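Local coordinates for thrombospondin related anonymous protein (Plasmodium falciparum, PDB 4F1J), which probably serves in sporozoite adhesion and gliding motility, the part crystallised being its magnesium-binding von Willebrand factor A domain, at residues V30-K35 with N186-F191; D9-M14 with L99-H104. All blocks are in the same frame, centred on the assembly; numbering follows the deposited sequence.

Interaction 1: residues V30-K35 with N186-F191; sequences VPLAMK and NVIGPF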
loop_
_atom_site.group_PDB
_atom_site.type_symbol
_atom_site.label_atom_id
_atom_site.label_comp_id
_atom_site.label_asym_id
_atom_site.label_seq_id
_atom_site.Cartn_x
_atom_site.Cartn_y
_atom_site.Cartn_z
ATOM N N VAL A 30 -5.732 4.901 -10.088
ATOM C CA VAL A 30 -6.268 3.576 -10.406
ATOM C C VAL A 30 -5.299 2.782 -11.307
ATOM O O VAL A 30 -4.970 1.642 -10.994
ATOM C CB VAL A 30 -7.744 3.632 -10.915
ATOM C CG1 VAL A 30 -8.169 2.319 -11.548
ATOM C CG2 VAL A 30 -8.687 3.986 -9.722
ATOM N N PRO A 31 -4.841 3.372 -12.427
ATOM C CA PRO A 31 -3.795 2.710 -13.224
ATOM C C PRO A 31 -2.511 2.360 -12.471
ATOM O O PRO A 31 -1.866 1.358 -12.805
ATOM C CB PRO A 31 -3.521 3.706 -14.345
ATOM C CG PRO A 31 -4.809 4.453 -14.500
ATOM C CD PRO A 31 -5.348 4.593 -13.096
ATOM N N LEU A 32 -2.141 3.162 -11.475
ATOM C CA LEU A 32 -0.945 2.878 -10.673
ATOM C C LEU A 32 -1.143 1.617 -9.825
ATOM O O LEU A 32 -0.247 0.768 -9.759
ATOM C CB LEU A 32 -0.635 4.036 -9.757
ATOM C CG LEU A 32 0.438 3.843 -8.692
ATOM C CD1 LEU A 32 1.771 3.526 -9.338
ATOM C CD2 LEU A 32 0.524 5.112 -7.809
ATOM N N ALA A 33 -2.290 1.528 -9.153
ATOM C CA ALA A 33 -2.641 0.340 -8.353
ATOM C C ALA A 33 -2.671 -0.892 -9.270
ATOM O O ALA A 33 -2.220 -1.972 -8.902
ATOM C CB ALA A 33 -3.992 0.531 -7.670
ATOM N N MET A 34 -3.216 -0.733 -10.476
ATOM C CA MET A 34 -3.201 -1.826 -11.455
ATOM C C MET A 34 -1.791 -2.315 -11.831
ATOM O O MET A 34 -1.522 -3.544 -11.816
ATOM C CB MET A 34 -4.036 -1.443 -12.684
ATOM C CG MET A 34 -5.492 -1.382 -12.331
ATOM S SD MET A 34 -6.556 -0.878 -13.700
ATOM C CE MET A 34 -6.676 -2.430 -14.581
ATOM N N LYS A 35 -0.907 -1.382 -12.170
ATOM C CA LYS A 35 0.469 -1.698 -12.506
ATOM C C LYS A 35 1.213 -2.292 -11.297
ATOM O O LYS A 35 2.041 -3.164 -11.451
ATOM C CB LYS A 35 1.206 -0.457 -13.045
ATOM C CG LYS A 35 2.578 -0.780 -13.628
ATOM C CD LYS A 35 3.054 0.231 -14.608
ATOM C CE LYS A 35 4.447 -0.146 -15.153
ATOM N NZ LYS A 35 4.966 0.818 -16.170
ATOM N N ASN A 186 6.041 5.008 -14.180
ATOM C CA ASN A 186 7.478 4.788 -14.415
ATOM C C ASN A 186 8.288 4.530 -13.154
ATOM O O ASN A 186 9.425 4.058 -13.231
ATOM C CB ASN A 186 8.069 5.988 -15.134
ATOM C CG ASN A 186 7.370 6.277 -16.444
ATOM O OD1 ASN A 186 6.990 7.424 -16.716
ATOM N ND2 ASN A 186 7.195 5.243 -17.268
ATOM N N VAL A 187 7.720 4.846 -11.997
ATOM C CA VAL A 187 8.441 4.729 -10.718
ATOM C C VAL A 187 8.025 3.442 -9.982
ATOM O O VAL A 187 8.814 2.880 -9.230
ATOM C CB VAL A 187 8.234 5.987 -9.826
ATOM C CG1 VAL A 187 9.054 5.864 -8.512
ATOM C CG2 VAL A 187 8.648 7.254 -10.587
ATOM N N ILE A 188 6.827 2.940 -10.271
ATOM C CA ILE A 188 6.233 1.844 -9.478
ATOM C C ILE A 188 6.975 0.512 -9.649
ATOM O O ILE A 188 7.164 -0.224 -8.686
ATOM C CB ILE A 188 4.702 1.683 -9.768
ATOM C CG1 ILE A 188 4.027 0.739 -8.749
ATOM C CG2 ILE A 188 4.459 1.174 -11.190
ATOM C CD1 ILE A 188 4.086 1.194 -7.315
ATOM N N GLY A 189 7.427 0.216 -10.867
ATOM C CA GLY A 189 8.188 -1.025 -11.103
ATOM C C GLY A 189 9.480 -1.114 -10.308
ATOM O O GLY A 189 9.657 -2.046 -9.525
ATOM N N PRO A 190 10.404 -0.142 -10.495
ATOM C CA PRO A 190 11.620 -0.085 -9.691
ATOM C C PRO A 190 11.354 -0.080 -8.179
ATOM O O PRO A 190 12.070 -0.726 -7.417
ATOM C CB PRO A 190 12.253 1.227 -10.146
ATOM C CG PRO A 190 11.807 1.363 -11.571
ATOM C CD PRO A 190 10.389 0.912 -11.533
ATOM N N PHE A 191 10.311 0.627 -7.755
ATOM C CA PHE A 191 9.926 0.634 -6.341
ATOM C C PHE A 191 9.575 -0.780 -5.848
ATOM O O PHE A 191 10.110 -1.241 -4.836
ATOM C CB PHE A 191 8.775 1.629 -6.116
ATOM C CG PHE A 191 8.125 1.538 -4.748
ATOM C CD1 PHE A 191 8.774 2.006 -3.597
ATOM C CD2 PHE A 191 6.854 1.027 -4.618
ATOM C CE1 PHE A 191 8.156 1.931 -2.345
ATOM C CE2 PHE A 191 6.238 0.955 -3.360
ATOM C CZ PHE A 191 6.894 1.423 -2.239
#
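The ammonium group of Lys35 hydrogen-bonds the backbone carbonyl oxygen of Lys185, and on the way to it the aliphatic chain of the lysine lies against Ile188. With CG anti to the backbone N (chi1 -170°) and the chain extended beyond it, the lysine spans the gap from helix 22-38 to helix 184-200. Its middle slides past the isoleucine in the opposite direction: Lys35 CG comes to 3.6 Å from Ile188 CG2, and Lys35 CD to 3.8 Å from the same methyl. The charge is thus carried past an apolar surface to a backbone acceptor just before 186-191.

Another part of Ile188 meets Leu32, one turn earlier on the first helix. Here a single methyl does the touching. Leu32 CD1 presses against the branch point, 3.5 Å from Ile188 CB, which is tight for two carbons, and it is also 3.6 Å from Ile188 CG1. Ile188 therefore offers its CG2 to the lysine and its CB-CG1 arm to the leucine, its end pointing into the notch between them. Its chi1 of -169° divides the two branches in this way.

The first helix is kinked at Pro31, whose nitrogen has no proton to give; the second at Gly189 and Pro190, neither of whose nitrogens bonds back to the preceding turn. The pair packs over one face of the central sheet of this Rossmann-like domain: Leu32 rests on Phe149 and Ile151 of strand 145-151, Phe191 meets Phe149 edge-to-face, Val187 reaches strand 176-179, and Met34 turns to helix 72-80.

Interaction 2: residues D9-M14 with L99-H104; sequences DLYLLM and LQVRKH. With SO4 (sulfate ion), chain F.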
loop_
_atom_site.group_PDB
_atom_site.type_symbol
_atom_site.label_atom_id
_atom_site.label_comp_id
_atom_site.label_asym_id
_atom_site.label_seq_id
_atom_site.Cartn_x
_atom_site.Cartn_y
_atom_site.Cartn_z
ATOM N N ASP A 9 2.099 -12.005 2.399
ATOM C CA ASP A 9 0.764 -11.419 2.518
ATOM C C ASP A 9 1.014 -9.925 2.346
ATOM O O ASP A 9 1.755 -9.310 3.138
ATOM C CB ASP A 9 0.093 -11.740 3.860
ATOM C CG ASP A 9 -0.232 -13.214 4.021
ATOM O OD1 ASP A 9 -0.483 -13.896 2.987
ATOM O OD2 ASP A 9 -0.321 -13.671 5.189
ATOM N N LEU A 10 0.449 -9.351 1.279
ATOM C CA LEU A 10 0.762 -7.962 0.907
ATOM C C LEU A 10 -0.511 -7.139 1.056
ATOM O O LEU A 10 -1.520 -7.428 0.425
ATOM C CB LEU A 10 1.321 -7.883 -0.522
ATOM C CG LEU A 10 1.954 -6.574 -0.981
ATOM C CD1 LEU A 10 2.828 -6.772 -2.220
ATOM C CD2 LEU A 10 0.849 -5.505 -1.253
ATOM N N TYR A 11 -0.450 -6.165 1.951
ATOM C CA TYR A 11 -1.567 -5.320 2.314
ATOM C C TYR A 11 -1.396 -3.966 1.633
ATOM O O TYR A 11 -0.638 -3.069 2.092
ATOM C CB TYR A 11 -1.690 -5.115 3.838
ATOM C CG TYR A 11 -1.732 -6.386 4.639
ATOM C CD1 TYR A 11 -0.559 -7.058 4.985
ATOM C CD2 TYR A 11 -2.918 -6.946 5.016
ATOM C CE1 TYR A 11 -0.602 -8.249 5.698
ATOM C CE2 TYR A 11 -2.971 -8.118 5.735
ATOM C CZ TYR A 11 -1.808 -8.766 6.088
ATOM O OH TYR A 11 -1.897 -9.971 6.781
ATOM N N LEU A 12 -2.121 -3.824 0.532
ATOM C CA LEU A 12 -2.145 -2.575 -0.232
ATOM C C LEU A 12 -3.143 -1.580 0.404
ATOM O O LEU A 12 -4.352 -1.857 0.473
ATOM C CB LEU A 12 -2.502 -2.870 -1.702
ATOM C CG LEU A 12 -2.629 -1.640 -2.603
ATOM C CD1 LEU A 12 -1.323 -0.858 -2.694
ATOM C CD2 LEU A 12 -3.142 -2.108 -4.014
ATOM N N LEU A 13 -2.644 -0.421 0.865
ATOM C CA LEU A 13 -3.484 0.587 1.500
ATOM C C LEU A 13 -3.447 1.799 0.589
ATOM O O LEU A 13 -2.406 2.455 0.450
ATOM C CB LEU A 13 -2.975 0.976 2.911
ATOM C CG LEU A 13 -2.557 -0.135 3.867
ATOM C CD1 LEU A 13 -2.350 0.390 5.281
ATOM C CD2 LEU A 13 -3.462 -1.344 3.891
ATOM N N MET A 14 -4.587 2.085 -0.040
ATOM C CA MET A 14 -4.632 3.083 -1.118
ATOM C C MET A 14 -5.402 4.325 -0.659
ATOM O O MET A 14 -6.601 4.274 -0.455
ATOM C CB MET A 14 -5.276 2.454 -2.349
ATOM C CG MET A 14 -5.359 3.369 -3.526
ATOM S SD MET A 14 -6.052 2.479 -4.931
ATOM C CE MET A 14 -5.786 3.666 -6.270
ATOM N N LEU A 99 -4.661 0.023 11.233
ATOM C CA LEU A 99 -5.441 -0.735 12.218
ATOM C C LEU A 99 -6.107 -1.985 11.603
ATOM O O LEU A 99 -6.139 -3.050 12.210
ATOM C CB LEU A 99 -6.492 0.153 12.876
ATOM C CG LEU A 99 -7.473 -0.531 13.849
ATOM C CD1 LEU A 99 -6.743 -1.246 14.972
ATOM C CD2 LEU A 99 -8.413 0.527 14.379
ATOM N N GLN A 100 -6.620 -1.872 10.386
ATOM C CA GLN A 100 -7.283 -3.032 9.746
ATOM C C GLN A 100 -6.279 -4.139 9.498
ATOM O O GLN A 100 -6.609 -5.327 9.648
ATOM C CB GLN A 100 -7.962 -2.638 8.449
ATOM C CG GLN A 100 -9.037 -1.549 8.608
ATOM C CD GLN A 100 -9.926 -1.734 9.816
ATOM O OE1 GLN A 100 -10.585 -2.773 9.971
ATOM N NE2 GLN A 100 -9.926 -0.754 10.716
ATOM N N VAL A 101 -5.054 -3.761 9.130
ATOM C CA VAL A 101 -3.984 -4.752 8.974
ATOM C C VAL A 101 -3.695 -5.447 10.313
ATOM O O VAL A 101 -3.613 -6.673 10.383
ATOM C CB VAL A 101 -2.723 -4.147 8.413
ATOM C CG1 VAL A 101 -1.591 -5.179 8.406
ATOM C CG2 VAL A 101 -2.995 -3.613 6.987
ATOM N N ARG A 102 -3.553 -4.656 11.375
ATOM C CA ARG A 102 -3.279 -5.231 12.684
ATOM C C ARG A 102 -4.420 -6.128 13.136
ATOM O O ARG A 102 -4.177 -7.082 13.843
ATOM C CB ARG A 102 -2.991 -4.116 13.697
ATOM C CG ARG A 102 -2.487 -4.600 15.077
ATOM C CD ARG A 102 -1.911 -3.424 15.871
ATOM N NE ARG A 102 -2.917 -2.418 16.170
ATOM C CZ ARG A 102 -3.625 -2.357 17.291
ATOM N NH1 ARG A 102 -3.476 -3.276 18.226
ATOM N NH2 ARG A 102 -4.508 -1.379 17.466
ATOM N N LYS A 103 -5.666 -5.852 12.714
ATOM C CA LYS A 103 -6.796 -6.725 13.072
ATOM C C LYS A 103 -6.651 -8.092 12.387
ATOM O O LYS A 103 -6.953 -9.116 13.000
ATOM C CB LYS A 103 -8.145 -6.068 12.741
ATOM C CG LYS A 103 -8.555 -4.987 13.705
ATOM C CD LYS A 103 -9.758 -4.229 13.163
ATOM N N HIS A 104 -6.180 -8.118 11.135
ATOM C CA HIS A 104 -5.878 -9.399 10.482
ATOM C C HIS A 104 -4.883 -10.197 11.321
ATOM O O HIS A 104 -5.042 -11.412 11.507
ATOM C CB HIS A 104 -5.295 -9.220 9.071
ATOM C CG HIS A 104 -6.298 -8.783 8.048
ATOM N ND1 HIS A 104 -6.841 -7.518 8.028
ATOM C CD2 HIS A 104 -6.853 -9.446 7.001
ATOM C CE1 HIS A 104 -7.684 -7.419 7.011
ATOM N NE2 HIS A 104 -7.707 -8.574 6.365
HETATM S S SO4 F . -1.266 -5.713 19.258
HETATM O O1 SO4 F . -0.278 -5.388 18.238
HETATM O O2 SO4 F . -2.496 -6.198 18.635
HETATM O O3 SO4 F . -0.755 -6.749 20.141
HETATM O O4 SO4 F . -1.526 -4.524 20.063
#
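Strand 9-14 and helix 99-104 run nearly antiparallel, their directions 158° apart and their axes 10.2 Å from each other, with Tyr11 and Val101 closest in the backbone. Val101 sends both methyls to the strand. Val101 CG1 sits over the centre of the Tyr11 ring, 3.9 Å from its centroid, as a CH-pi contact; Val101 CG2 sits above the gap between Tyr11 CB (3.7 Å) and Leu13 CD2 (3.9 Å). The Tyr11 ring also directs its edge at the face of His104, one helical turn after Val101, in a T-shaped pair, centroids 5.7 Å apart and planes at 72°, with Tyr11 CE2 above the rim of the imidazole.

The imidazole is held from within its own helix: His104 ND1 donates to Gln100 O at 2.7 Å, nearly straight at 166°. The backbone N of His104 reaches that oxygen from the other face of the carbonyl. On the outer side of the helix Arg102 pairs with Glu135 and makes a weak bond to a sulfate, probably from the crystallisation liquor.

Strand and helix thus join through carbon and ring surfaces alone, while the polar ends are met outside the contact: the in-plane bond to Gln100 O fixes how the imidazole is turned, and the bond from Tyr11 OH to Gln116 OE1 holds the end of the tyrosine.

Overall arrangement
Both contacts are buried, but they lie on opposite sides of the chain's centre, their own centres about 19 Å apart. Interaction 1 is helix on helix, joining the first and last helices of the domain over one face of the sheet; interaction 2 is strand on helix, with an aromatic pair and a valine beneath the other face. The lysine in the first contact reflects a more peripheral place, whereas the second sits closer to the centre. Strand 8-15 connects them: its Met14 faces the first helix, and Met14 CE lies 3.9 Å from Ala33 CB. The helices flanking the sheet thus sandwich that strand, as expected of a von Willebrand factor A fold.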